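Local atomic coordinates of transcription termination factor FttA (PDB entry 3AF6), a protein that probably terminates archaeal transcription as a zinc-dependent nuclease that cuts nascent RNA at the exit channel of RNA polymerase and trims the released strand. Residues 546-551 with 589-594; 369-374 with 403-408; 353-356 with 361-364; 251-256 with 337-342. All blocks are in the same frame, centred on the assembly; numbering follows the deposited sequence.

Contact 1: residues 546-551 with 589-594. With SO4 (sulfate ion), chain G.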
loop_
_atom_site.group_PDB
_atom_site.type_symbol
_atom_site.label_atom_id
_atom_site.label_comp_id
_atom_site.label_asym_id
_atom_site.label_seq_id
_atom_site.Cartn_x
_atom_site.Cartn_y
_atom_site.Cartn_z
ATOM N N ILE A 546 8.393 8.063 23.059
ATOM C CA ILE A 546 9.430 8.028 22.035
ATOM C C ILE A 546 8.851 8.171 20.628
ATOM O O ILE A 546 8.069 7.333 20.179
ATOM C CB ILE A 546 10.216 6.688 22.097
ATOM C CG1 ILE A 546 10.845 6.502 23.479
ATOM C CG2 ILE A 546 11.295 6.666 21.032
ATOM C CD1 ILE A 546 11.477 5.140 23.672
ATOM N N PHE A 547 9.230 9.229 19.929
ATOM C CA PHE A 547 8.750 9.417 18.564
ATOM C C PHE A 547 9.733 8.706 17.647
ATOM O O PHE A 547 10.945 8.927 17.733
ATOM C CB PHE A 547 8.657 10.913 18.218
ATOM C CG PHE A 547 7.586 11.638 18.987
ATOM C CD1 PHE A 547 6.238 11.383 18.732
ATOM C CD2 PHE A 547 7.918 12.513 20.017
ATOM C CE1 PHE A 547 5.235 11.984 19.497
ATOM C CE2 PHE A 547 6.925 13.116 20.784
ATOM C CZ PHE A 547 5.580 12.848 20.522
ATOM N N VAL A 548 9.206 7.833 16.793
ATOM C CA VAL A 548 10.028 7.065 15.869
ATOM C C VAL A 548 9.570 7.300 14.440
ATOM O O VAL A 548 9.820 6.492 13.545
ATOM C CB VAL A 548 9.941 5.557 16.174
ATOM C CG1 VAL A 548 10.422 5.280 17.588
ATOM C CG2 VAL A 548 8.510 5.079 15.987
ATOM N N SER A 549 8.879 8.411 14.236
ATOM C CA SER A 549 8.398 8.759 12.914
ATOM C C SER A 549 8.316 10.265 12.766
ATOM O O SER A 549 8.312 11.009 13.753
ATOM C CB SER A 549 7.024 8.136 12.659
ATOM O OG SER A 549 6.062 8.625 13.572
ATOM N N TYR A 550 8.267 10.700 11.514
ATOM C CA TYR A 550 8.170 12.106 11.176
ATOM C C TYR A 550 6.899 12.670 11.785
ATOM O O TYR A 550 5.817 12.116 11.583
ATOM C CB TYR A 550 8.103 12.271 9.655
ATOM C CG TYR A 550 8.091 13.709 9.186
ATOM C CD1 TYR A 550 9.208 14.524 9.367
ATOM C CD2 TYR A 550 6.974 14.248 8.541
ATOM C CE1 TYR A 550 9.221 15.839 8.914
ATOM C CE2 TYR A 550 6.977 15.572 8.084
ATOM C CZ TYR A 550 8.107 16.359 8.273
ATOM O OH TYR A 550 8.145 17.659 7.817
ATOM N N GLN A 551 7.031 13.756 12.539
ATOM C CA GLN A 551 5.864 14.401 13.126
ATOM C C GLN A 551 5.545 15.594 12.216
ATOM O O GLN A 551 6.330 16.538 12.111
ATOM C CB GLN A 551 6.164 14.873 14.553
ATOM C CG GLN A 551 6.542 13.763 15.542
ATOM C CD GLN A 551 5.504 12.650 15.628
ATOM O OE1 GLN A 551 5.710 11.551 15.100
ATOM N NE2 GLN A 551 4.381 12.930 16.287
ATOM N N ASP A 589 14.878 8.846 15.374
ATOM C CA ASP A 589 14.498 8.781 13.966
ATOM C C ASP A 589 15.228 7.706 13.168
ATOM O O ASP A 589 15.043 7.593 11.953
ATOM C CB ASP A 589 14.732 10.132 13.295
ATOM C CG ASP A 589 16.191 10.524 13.277
ATOM O OD1 ASP A 589 17.050 9.616 13.308
ATOM O OD2 ASP A 589 16.478 11.737 13.217
ATOM N N GLY A 590 16.054 6.920 13.848
ATOM C CA GLY A 590 16.798 5.875 13.167
ATOM C C GLY A 590 16.005 4.680 12.658
ATOM O O GLY A 590 16.581 3.765 12.075
ATOM N N PHE A 591 14.697 4.661 12.878
ATOM C CA PHE A 591 13.886 3.543 12.393
ATOM C C PHE A 591 13.027 4.025 11.234
ATOM O O PHE A 591 12.203 3.276 10.696
ATOM C CB PHE A 591 12.971 3.022 13.500
ATOM C CG PHE A 591 13.692 2.655 14.745
ATOM C CD1 PHE A 591 14.558 1.568 14.763
ATOM C CD2 PHE A 591 13.525 3.411 15.903
ATOM C CE1 PHE A 591 15.253 1.233 15.918
ATOM C CE2 PHE A 591 14.216 3.087 17.066
ATOM C CZ PHE A 591 15.083 1.994 17.072
ATOM N N SER A 592 13.224 5.293 10.876
ATOM C CA SER A 592 12.477 5.932 9.803
ATOM C C SER A 592 12.299 5.078 8.561
ATOM O O SER A 592 13.173 4.286 8.200
ATOM C CB SER A 592 13.155 7.236 9.394
ATOM O OG SER A 592 12.526 7.769 8.246
ATOM N N GLY A 593 11.158 5.249 7.910
ATOM C CA GLY A 593 10.896 4.520 6.686
ATOM C C GLY A 593 11.200 5.437 5.508
ATOM O O GLY A 593 10.906 5.103 4.362
ATOM N N HIS A 594 11.778 6.601 5.800
ATOM C CA HIS A 594 12.133 7.595 4.779
ATOM C C HIS A 594 13.631 7.661 4.513
ATOM O O HIS A 594 14.434 7.610 5.455
ATOM C CB HIS A 594 11.726 8.999 5.215
ATOM C CG HIS A 594 10.271 9.294 5.067
ATOM N ND1 HIS A 594 9.653 9.376 3.841
ATOM C CD2 HIS A 594 9.321 9.565 5.991
ATOM C CE1 HIS A 594 8.381 9.684 4.015
ATOM N NE2 HIS A 594 8.156 9.804 5.310
HETATM S S SO4 G . 5.288 10.767 6.240
HETATM O O1 SO4 G . 4.020 11.141 6.885
HETATM O O2 SO4 G . 5.017 10.250 4.890
HETATM O O3 SO4 G . 6.159 11.949 6.152
HETATM O O4 SO4 G . 5.956 9.722 7.035
HETATM O O HOH W 1 9.756 8.811 9.602
#

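Contact 2: residues 369-374 with 403-408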
loop_
_atom_site.group_PDB
_atom_site.type_symbol
_atom_site.label_atom_id
_atom_site.label_comp_id
_atom_site.label_asym_id
_atom_site.label_seq_id
_atom_site.Cartn_x
_atom_site.Cartn_y
_atom_site.Cartn_z
ATOM N N LYS A 369 12.824 4.241 0.887
ATOM C CA LYS A 369 13.980 4.105 1.759
ATOM C C LYS A 369 15.064 3.484 0.860
ATOM O O LYS A 369 14.775 2.578 0.076
ATOM C CB LYS A 369 13.604 3.190 2.938
ATOM C CG LYS A 369 14.629 3.094 4.058
ATOM C CD LYS A 369 14.827 4.398 4.820
ATOM C CE LYS A 369 16.037 4.272 5.749
ATOM N NZ LYS A 369 16.249 5.438 6.640
ATOM N N PHE A 370 16.298 3.972 0.940
ATOM C CA PHE A 370 17.332 3.415 0.063
ATOM C C PHE A 370 18.490 2.681 0.754
ATOM O O PHE A 370 19.642 2.758 0.328
ATOM C CB PHE A 370 17.865 4.505 -0.876
ATOM C CG PHE A 370 18.495 3.972 -2.141
ATOM C CD1 PHE A 370 17.903 2.913 -2.838
ATOM C CD2 PHE A 370 19.670 4.541 -2.646
ATOM C CE1 PHE A 370 18.469 2.429 -4.018
ATOM C CE2 PHE A 370 20.246 4.067 -3.820
ATOM C CZ PHE A 370 19.645 3.006 -4.515
ATOM N N ILE A 371 18.162 1.992 1.842
ATOM C CA ILE A 371 19.102 1.164 2.586
ATOM C C ILE A 371 18.215 0.057 3.136
ATOM O O ILE A 371 16.994 0.196 3.156
ATOM C CB ILE A 371 19.800 1.900 3.768
ATOM C CG1 ILE A 371 18.766 2.338 4.809
ATOM C CG2 ILE A 371 20.650 3.047 3.234
ATOM C CD1 ILE A 371 19.371 3.065 6.016
ATOM N N PRO A 372 18.810 -1.063 3.575
ATOM C CA PRO A 372 17.967 -2.140 4.104
ATOM C C PRO A 372 17.341 -1.814 5.451
ATOM O O PRO A 372 17.785 -0.909 6.157
ATOM C CB PRO A 372 18.933 -3.314 4.210
ATOM C CG PRO A 372 19.982 -2.995 3.193
ATOM C CD PRO A 372 20.194 -1.530 3.406
ATOM N N THR A 373 16.289 -2.552 5.781
ATOM C CA THR A 373 15.607 -2.410 7.065
ATOM C C THR A 373 15.163 -3.821 7.416
ATOM O O THR A 373 15.262 -4.729 6.592
ATOM C CB THR A 373 14.354 -1.479 6.999
ATOM O OG1 THR A 373 13.459 -1.942 5.972
ATOM C CG2 THR A 373 14.762 -0.030 6.746
ATOM N N ARG A 374 14.670 -4.002 8.633
ATOM C CA ARG A 374 14.232 -5.310 9.090
ATOM C C ARG A 374 13.201 -5.944 8.169
ATOM O O ARG A 374 13.261 -7.134 7.874
ATOM C CB ARG A 374 13.640 -5.180 10.483
ATOM C CG ARG A 374 14.614 -4.708 11.536
ATOM C CD ARG A 374 15.332 -5.898 12.141
ATOM N NE ARG A 374 15.940 -5.589 13.433
ATOM C CZ ARG A 374 16.194 -6.503 14.363
ATOM N NH1 ARG A 374 15.888 -7.779 14.145
ATOM N NH2 ARG A 374 16.762 -6.141 15.506
ATOM N N MET A 403 19.730 9.256 12.338
ATOM C CA MET A 403 20.630 8.541 13.227
ATOM C C MET A 403 20.857 7.118 12.698
ATOM O O MET A 403 19.920 6.464 12.241
ATOM C CB MET A 403 19.964 8.507 14.603
ATOM C CG MET A 403 20.682 7.776 15.705
ATOM S SD MET A 403 19.631 7.796 17.188
ATOM C CE MET A 403 20.074 9.383 17.902
ATOM N N PRO A 404 22.106 6.624 12.739
ATOM C CA PRO A 404 22.404 5.266 12.261
ATOM C C PRO A 404 21.476 4.246 12.933
ATOM O O PRO A 404 21.268 4.303 14.143
ATOM C CB PRO A 404 23.856 5.069 12.678
ATOM C CG PRO A 404 24.416 6.438 12.590
ATOM C CD PRO A 404 23.329 7.290 13.211
ATOM N N ARG A 405 20.939 3.312 12.147
ATOM C CA ARG A 405 20.015 2.291 12.641
ATOM C C ARG A 405 20.430 1.598 13.930
ATOM O O ARG A 405 19.595 1.334 14.794
ATOM C CB ARG A 405 19.771 1.216 11.572
ATOM C CG ARG A 405 19.677 1.757 10.139
ATOM C CD ARG A 405 18.703 0.957 9.252
ATOM N NE ARG A 405 17.523 1.760 8.929
ATOM C CZ ARG A 405 16.349 1.677 9.554
ATOM N NH1 ARG A 405 16.174 0.805 10.543
ATOM N NH2 ARG A 405 15.358 2.495 9.208
ATOM N N GLU A 406 21.713 1.306 14.076
ATOM C CA GLU A 406 22.160 0.613 15.269
ATOM C C GLU A 406 22.302 1.524 16.474
ATOM O O GLU A 406 22.112 1.088 17.611
ATOM C CB GLU A 406 23.474 -0.106 14.992
ATOM C CG GLU A 406 23.674 -1.321 15.860
ATOM C CD GLU A 406 24.825 -2.174 15.398
ATOM O OE1 GLU A 406 25.982 -1.701 15.468
ATOM O OE2 GLU A 406 24.565 -3.316 14.961
ATOM N N GLU A 407 22.639 2.786 16.235
ATOM C CA GLU A 407 22.781 3.736 17.329
ATOM C C GLU A 407 21.382 4.018 17.871
ATOM O O GLU A 407 21.190 4.200 19.069
ATOM C CB GLU A 407 23.412 5.029 16.825
ATOM C CG GLU A 407 23.794 6.006 17.918
ATOM C CD GLU A 407 24.247 7.349 17.356
ATOM O OE1 GLU A 407 25.183 7.368 16.523
ATOM O OE2 GLU A 407 23.668 8.389 17.746
ATOM N N ALA A 408 20.405 4.043 16.975
ATOM C CA ALA A 408 19.024 4.296 17.356
ATOM C C ALA A 408 18.525 3.103 18.148
ATOM O O ALA A 408 17.945 3.254 19.221
ATOM C CB ALA A 408 18.166 4.489 16.115
#

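Contact 3: residues 353-356 with 361-364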
loop_
_atom_site.group_PDB
_atom_site.type_symbol
_atom_site.label_atom_id
_atom_site.label_comp_id
_atom_site.label_asym_id
_atom_site.label_seq_id
_atom_site.Cartn_x
_atom_site.Cartn_y
_atom_site.Cartn_z
ATOM N N LEU A 353 5.786 5.132 -15.238
ATOM C CA LEU A 353 4.881 5.290 -16.356
ATOM C C LEU A 353 5.630 5.404 -17.670
ATOM O O LEU A 353 6.444 6.309 -17.880
ATOM C CB LEU A 353 3.972 6.510 -16.160
ATOM C CG LEU A 353 3.005 6.457 -14.976
ATOM C CD1 LEU A 353 2.078 7.669 -15.022
ATOM C CD2 LEU A 353 2.187 5.165 -15.026
ATOM N N HIS A 354 5.353 4.440 -18.533
ATOM C CA HIS A 354 5.927 4.379 -19.862
ATOM C C HIS A 354 4.842 5.014 -20.737
ATOM O O HIS A 354 3.810 4.390 -20.991
ATOM C CB HIS A 354 6.166 2.908 -20.228
ATOM C CG HIS A 354 6.522 2.686 -21.661
ATOM N ND1 HIS A 354 7.603 3.289 -22.263
ATOM C CD2 HIS A 354 5.929 1.937 -22.618
ATOM C CE1 HIS A 354 7.661 2.919 -23.529
ATOM N NE2 HIS A 354 6.658 2.099 -23.770
ATOM N N ILE A 355 5.066 6.259 -21.163
ATOM C CA ILE A 355 4.092 6.991 -21.978
ATOM C C ILE A 355 4.446 7.000 -23.462
ATOM O O ILE A 355 5.590 7.265 -23.835
ATOM C CB ILE A 355 3.948 8.443 -21.494
ATOM C CG1 ILE A 355 3.616 8.452 -20.005
ATOM C CG2 ILE A 355 2.841 9.142 -22.270
ATOM C CD1 ILE A 355 3.575 9.835 -19.392
ATOM N N GLY A 356 3.446 6.739 -24.305
ATOM C CA GLY A 356 3.681 6.666 -25.737
ATOM C C GLY A 356 4.402 5.342 -25.892
ATOM O O GLY A 356 4.442 4.552 -24.937
ATOM N N ASN A 361 9.296 8.663 -20.220
ATOM C CA ASN A 361 9.092 7.811 -19.060
ATOM C C ASN A 361 9.234 8.558 -17.750
ATOM O O ASN A 361 10.230 9.248 -17.517
ATOM C CB ASN A 361 10.058 6.629 -19.096
ATOM C CG ASN A 361 9.895 5.809 -20.339
ATOM O OD1 ASN A 361 10.298 6.232 -21.428
ATOM N ND2 ASN A 361 9.274 4.641 -20.204
ATOM N N ILE A 362 8.224 8.406 -16.897
ATOM C CA ILE A 362 8.207 9.050 -15.596
ATOM C C ILE A 362 8.278 7.993 -14.508
ATOM O O ILE A 362 7.719 6.906 -14.651
ATOM C CB ILE A 362 6.893 9.851 -15.381
ATOM C CG1 ILE A 362 6.669 10.829 -16.538
ATOM C CG2 ILE A 362 6.955 10.622 -14.069
ATOM C CD1 ILE A 362 5.276 11.461 -16.544
ATOM N N ALA A 363 8.980 8.311 -13.429
ATOM C CA ALA A 363 9.069 7.416 -12.285
ATOM C C ALA A 363 8.718 8.272 -11.076
ATOM O O ALA A 363 9.395 9.272 -10.790
ATOM C CB ALA A 363 10.475 6.849 -12.141
ATOM N N ILE A 364 7.638 7.900 -10.397
ATOM C CA ILE A 364 7.177 8.618 -9.226
ATOM C C ILE A 364 7.518 7.740 -8.035
ATOM O O ILE A 364 7.053 6.604 -7.885
ATOM C CB ILE A 364 5.653 8.876 -9.306
ATOM C CG1 ILE A 364 5.323 9.555 -10.634
ATOM C CG2 ILE A 364 5.199 9.754 -8.146
ATOM C CD1 ILE A 364 3.923 9.271 -11.129
#

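Contact 4: residues 251-256 with 337-342. With ZN (zinc ion), chain I.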
loop_
_atom_site.group_PDB
_atom_site.type_symbol
_atom_site.label_atom_id
_atom_site.label_comp_id
_atom_site.label_asym_id
_atom_site.label_seq_id
_atom_site.Cartn_x
_atom_site.Cartn_y
_atom_site.Cartn_z
ATOM N N ALA A 251 -7.388 6.153 -14.777
ATOM C CA ALA A 251 -7.007 5.358 -13.629
ATOM C C ALA A 251 -6.374 6.126 -12.491
ATOM O O ALA A 251 -5.886 7.239 -12.661
ATOM C CB ALA A 251 -6.048 4.268 -14.079
ATOM N N ILE A 252 -6.392 5.496 -11.320
ATOM C CA ILE A 252 -5.766 6.039 -10.123
ATOM C C ILE A 252 -4.725 4.989 -9.705
ATOM O O ILE A 252 -4.968 3.792 -9.809
ATOM C CB ILE A 252 -6.783 6.238 -8.977
ATOM C CG1 ILE A 252 -7.837 7.276 -9.386
ATOM C CG2 ILE A 252 -6.059 6.704 -7.723
ATOM C CD1 ILE A 252 -8.942 7.516 -8.348
ATOM N N ILE A 253 -3.557 5.429 -9.265
ATOM C CA ILE A 253 -2.528 4.495 -8.836
ATOM C C ILE A 253 -2.119 4.889 -7.427
ATOM O O ILE A 253 -1.996 6.080 -7.136
ATOM C CB ILE A 253 -1.285 4.576 -9.748
ATOM C CG1 ILE A 253 -1.718 4.498 -11.211
ATOM C CG2 ILE A 253 -0.317 3.449 -9.416
ATOM C CD1 ILE A 253 -0.593 4.676 -12.190
ATOM N N ILE A 254 -1.904 3.911 -6.554
ATOM C CA ILE A 254 -1.497 4.232 -5.195
ATOM C C ILE A 254 -0.108 3.678 -4.872
ATOM O O ILE A 254 0.123 2.478 -5.000
ATOM C CB ILE A 254 -2.518 3.687 -4.179
ATOM C CG1 ILE A 254 -3.926 4.209 -4.526
ATOM C CG2 ILE A 254 -2.109 4.084 -2.767
ATOM C CD1 ILE A 254 -4.055 5.745 -4.643
ATOM N N THR A 255 0.811 4.552 -4.451
ATOM C CA THR A 255 2.175 4.142 -4.108
ATOM C C THR A 255 2.202 3.253 -2.859
ATOM O O THR A 255 2.908 2.234 -2.827
ATOM C CB THR A 255 3.091 5.358 -3.844
ATOM O OG1 THR A 255 2.625 6.077 -2.697
ATOM C CG2 THR A 255 3.105 6.278 -5.039
ATOM N N HIS A 256 1.470 3.658 -1.820
ATOM C CA HIS A 256 1.400 2.867 -0.601
ATOM C C HIS A 256 0.189 3.190 0.260
ATOM O O HIS A 256 -0.484 4.198 0.063
ATOM C CB HIS A 256 2.691 2.947 0.209
ATOM C CG HIS A 256 2.945 4.271 0.858
ATOM N ND1 HIS A 256 3.456 5.354 0.171
ATOM C CD2 HIS A 256 2.849 4.659 2.152
ATOM C CE1 HIS A 256 3.674 6.346 1.015
ATOM N NE2 HIS A 256 3.315 5.950 2.224
ATOM N N LEU A 337 1.914 0.907 -17.245
ATOM C CA LEU A 337 2.314 0.886 -15.844
ATOM C C LEU A 337 3.121 -0.310 -15.382
ATOM O O LEU A 337 2.903 -1.441 -15.807
ATOM C CB LEU A 337 1.069 0.988 -14.954
ATOM C CG LEU A 337 1.267 0.847 -13.441
ATOM C CD1 LEU A 337 1.944 2.094 -12.873
ATOM C CD2 LEU A 337 -0.091 0.637 -12.780
ATOM N N THR A 338 4.057 -0.030 -14.489
ATOM C CA THR A 338 4.889 -1.042 -13.873
ATOM C C THR A 338 5.171 -0.482 -12.488
ATOM O O THR A 338 5.506 0.693 -12.354
ATOM C CB THR A 338 6.250 -1.240 -14.584
ATOM O OG1 THR A 338 6.046 -1.525 -15.970
ATOM C CG2 THR A 338 6.999 -2.416 -13.950
ATOM N N LEU A 339 5.016 -1.315 -11.465
ATOM C CA LEU A 339 5.282 -0.905 -10.092
ATOM C C LEU A 339 6.568 -1.588 -9.634
ATOM O O LEU A 339 6.839 -2.736 -10.002
ATOM C CB LEU A 339 4.132 -1.321 -9.176
ATOM C CG LEU A 339 2.748 -0.739 -9.454
ATOM C CD1 LEU A 339 1.761 -1.323 -8.434
ATOM C CD2 LEU A 339 2.791 0.783 -9.370
ATOM N N HIS A 340 7.357 -0.876 -8.837
ATOM C CA HIS A 340 8.613 -1.401 -8.326
ATOM C C HIS A 340 8.688 -1.156 -6.826
ATOM O O HIS A 340 8.001 -0.283 -6.286
ATOM C CB HIS A 340 9.800 -0.718 -9.014
ATOM C CG HIS A 340 9.949 -1.073 -10.460
ATOM N ND1 HIS A 340 10.243 -2.352 -10.887
ATOM C CD2 HIS A 340 9.835 -0.321 -11.581
ATOM C CE1 HIS A 340 10.302 -2.372 -12.205
ATOM N NE2 HIS A 340 10.059 -1.152 -12.653
ATOM N N ASN A 341 9.534 -1.917 -6.149
ATOM C CA ASN A 341 9.662 -1.756 -4.719
ATOM C C ASN A 341 10.248 -0.410 -4.273
ATOM O O ASN A 341 11.262 0.047 -4.794
ATOM C CB ASN A 341 10.495 -2.895 -4.147
ATOM C CG ASN A 341 10.963 -2.601 -2.759
ATOM O OD1 ASN A 341 12.128 -2.272 -2.543
ATOM N ND2 ASN A 341 10.050 -2.679 -1.804
ATOM N N ALA A 342 9.609 0.210 -3.283
ATOM C CA ALA A 342 10.070 1.495 -2.766
ATOM C C ALA A 342 10.708 1.333 -1.389
ATOM O O ALA A 342 11.263 2.288 -0.836
ATOM C CB ALA A 342 8.904 2.472 -2.693
HETATM ZN ZN ZN I . 4.186 6.653 4.170
#

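Contact 1: residues 546-551 with 589-594
Val-548 lays its CG1 methyl against the Phe-591 ring near CD2, 4.0 Å away, with the valine and the phenylalanine crossing obliquely. CG1 is swung away from its own carbonyl carbon (chi1 -60°), and this points it at the ring. Phe-591 also packs on Ala-408 and Leu-412 of helix 405-420 and on Val-442 of helix 435-447. Phe-591 sits in a type I turn from Asp-589 to Ser-592, closed by Ser-592 N to Asp-589 O. An ST turn follows directly, in which His-594 N donates to Ser-592 OG at 2.8 Å. No direct hydrogen bond joins the two segments. A water spans them instead, accepting from Tyr-550 N at 3.1 Å and lying 3.3 Å from Ser-592 OG.

Beyond the water the segments diverge around a sulfate. His-594 NE2 donates to sulfate O4 (2.8 Å, 150° at the hydrogen), with the anion at the edge of the imidazole, while Tyr-550 CD2 approaches sulfate O3 to 3.4 Å. At the far edge of the imidazole, ND1 bonds Glu-392, which fixes the ring's rotation. The Ser-Gly-His run 592-594 matches motif B of beta-CASP nucleases. A tetrahedral anion hydrogen-bonded to this histidine close to the zinc centre, although probably a leftover of crystallisation, is consistent with a place where an RNA phosphate could lie.

Contact 2: residues 369-374 with 403-408
The loop 369-374 passes the first turn of helix 405-420 without pairing to it, the backbones coming nearest at Thr-373 and Arg-405, whose CA atoms are 8.5 Å apart. One long side chain spans this gap. Arg-405 is bent at both chi2 (-147°) and chi3 (111°), and the double bend brings its guanidinium down among the loop side chains. Thr-373 CG2 sits over one face of that group, 3.6 Å from Arg-405 CZ and displaced toward the rim. Ile-371 CD1 comes in at the edge, in the guanidinium plane, 3.7 Å from Arg-405 NE, and the aliphatic part of the arginine rests near Pro-372 O, with CD at 3.7 Å. The loop belongs to the metallo-beta-lactamase domain and follows the zinc ligand Asp-367 in sequence; the helix, with Pro-404 at its N-cap, opens the beta-CASP region, so the arginine reaches from one domain into the other. Lys-369 arrives from the opposite direction, its chain bent at chi2, and brings CE to 3.9 Å from Arg-405 NH2. Its NZ stands 4.0 Å from the same nitrogen, a closeness of like charges that is probably eased by the salt bridge from Lys-369 to Glu-599 and by the bond from its NZ to His-594 O. Glu-438 of helix 435-447 offers Arg-405 NH1 a long, weak ion pair and also accepts a hydrogen bond from Arg-374 N.

Contact 3: residues 353-356 with 361-364
Leu-353 and Ile-362 face each other as the hydrogen-bonded pair of an antiparallel hairpin, each backbone N donating to the other's O. Leu-353 N to Ile-362 O is 2.7 Å and nearly straight at 169°; Ile-362 N to Leu-353 O is 2.9 Å, its donor lying in the carbonyl plane. The CA of Asn-361 adds a C-H...O approach to Leu-353 O at 3.3 Å.

On the face that carries Leu-353 and Ile-362, a close apolar meeting is made two residues further along, at Ile-355. Ile-355 CD1 reaches Ile-362 CD1 at 3.7 Å, the two isoleucines crossing at a slant. Both have CG1 turned from the carbonyl carbon and an extended chi2, which carries each terminal methyl well clear of its own backbone toward the other. The other face holds the non-hydrogen-bonded pair, His-354 and Asn-361. Their side chains run side by side in the same direction, the amide at the edge of the imidazole and the two planes 27° apart. The histidine attains this with CG opposite its backbone N (chi1 169°), whereas Asn-361 has CG set beside its own N. Gly-356 O lies 3.5 Å above one face of the His-354 ring, near its rim.

Strand 349-355 is flanked by strands 335-341 and 360-364, and the latter pairs onward with strand 388-392. Leu-353 and Ile-362 point into the core of the metallo-beta-lactamase sandwich, against Val-214 of strand 213-216 and Ile-191 of strand 189-193 in the facing sheet.

Contact 4: residues 251-256 with 337-342
Ile-253 meets Leu-337 and Leu-339 with both of its branches. Its CB only divides the chain: CG2 leaves it opposite the backbone N, while CG1 leaves it opposite the carbonyl carbon (chi1 -49°). The short branch ends at once, CG2 meeting Leu-339 CD2 at 4.1 Å as the two side chains slide past one another in opposite directions. The long branch is extended through CG1 and carries CD1 out to the fork of Leu-337, which comes to meet it tip to tip; Ile-253 CD1 is 3.7 Å from Leu-337 CD1 and 4.1 Å from Leu-337 CD2. No hydrogen bond crosses here, since the strands belong to different sheets, whose facing layers form the interior of the metallo-beta-lactamase sandwich. Val-351 of strand 349-355 touches all three of these residues.

Past Ile-253 the chain runs on into the zinc site. His-256 opens the His-X-His-X-Asp-His signature of the superfamily and binds a zinc ion through NE2 at 2.2 Å; His-258, His-344 and Asp-367 belong to the same site. At the other ring nitrogen, His-256 ND1 donates to Thr-255 OG1 at 3.1 Å. This bond is bent, 139° at the hydrogen, and the hydroxyl oxygen sits 29° out of the imidazole plane. With ND1 engaged as a donor, NE2 offers its lone pair to the metal, so Thr-255 probably serves as a second-shell residue that orients the ligand, just beyond the apolar meeting of Ile-253 with the two leucines.

The contacts form two pairs. Contacts 3 and 4, with centres 11 Å apart, share the sandwich core, where Leu-353 CD2 packs on Leu-337 CD1 at 3.8 Å. Contacts 1 and 2, with centres 10 Å apart, lie where the beta-CASP domain meets the metallo-beta-lactamase domain; Asp-589 OD1 and Met-403 N (2.9 Å) and His-594 O and Lys-369 NZ (3.1 Å) are probably hydrogen-bonded. A probable backbone bond from Lys-369 N to Ala-342 O, 3.0 Å, connects contact 2 to contact 4. The zinc centre lies between the pairs: contact 4 supplies His-256, and the Ser-592 side chain in contact 1 is about 9 Å from a zinc ion.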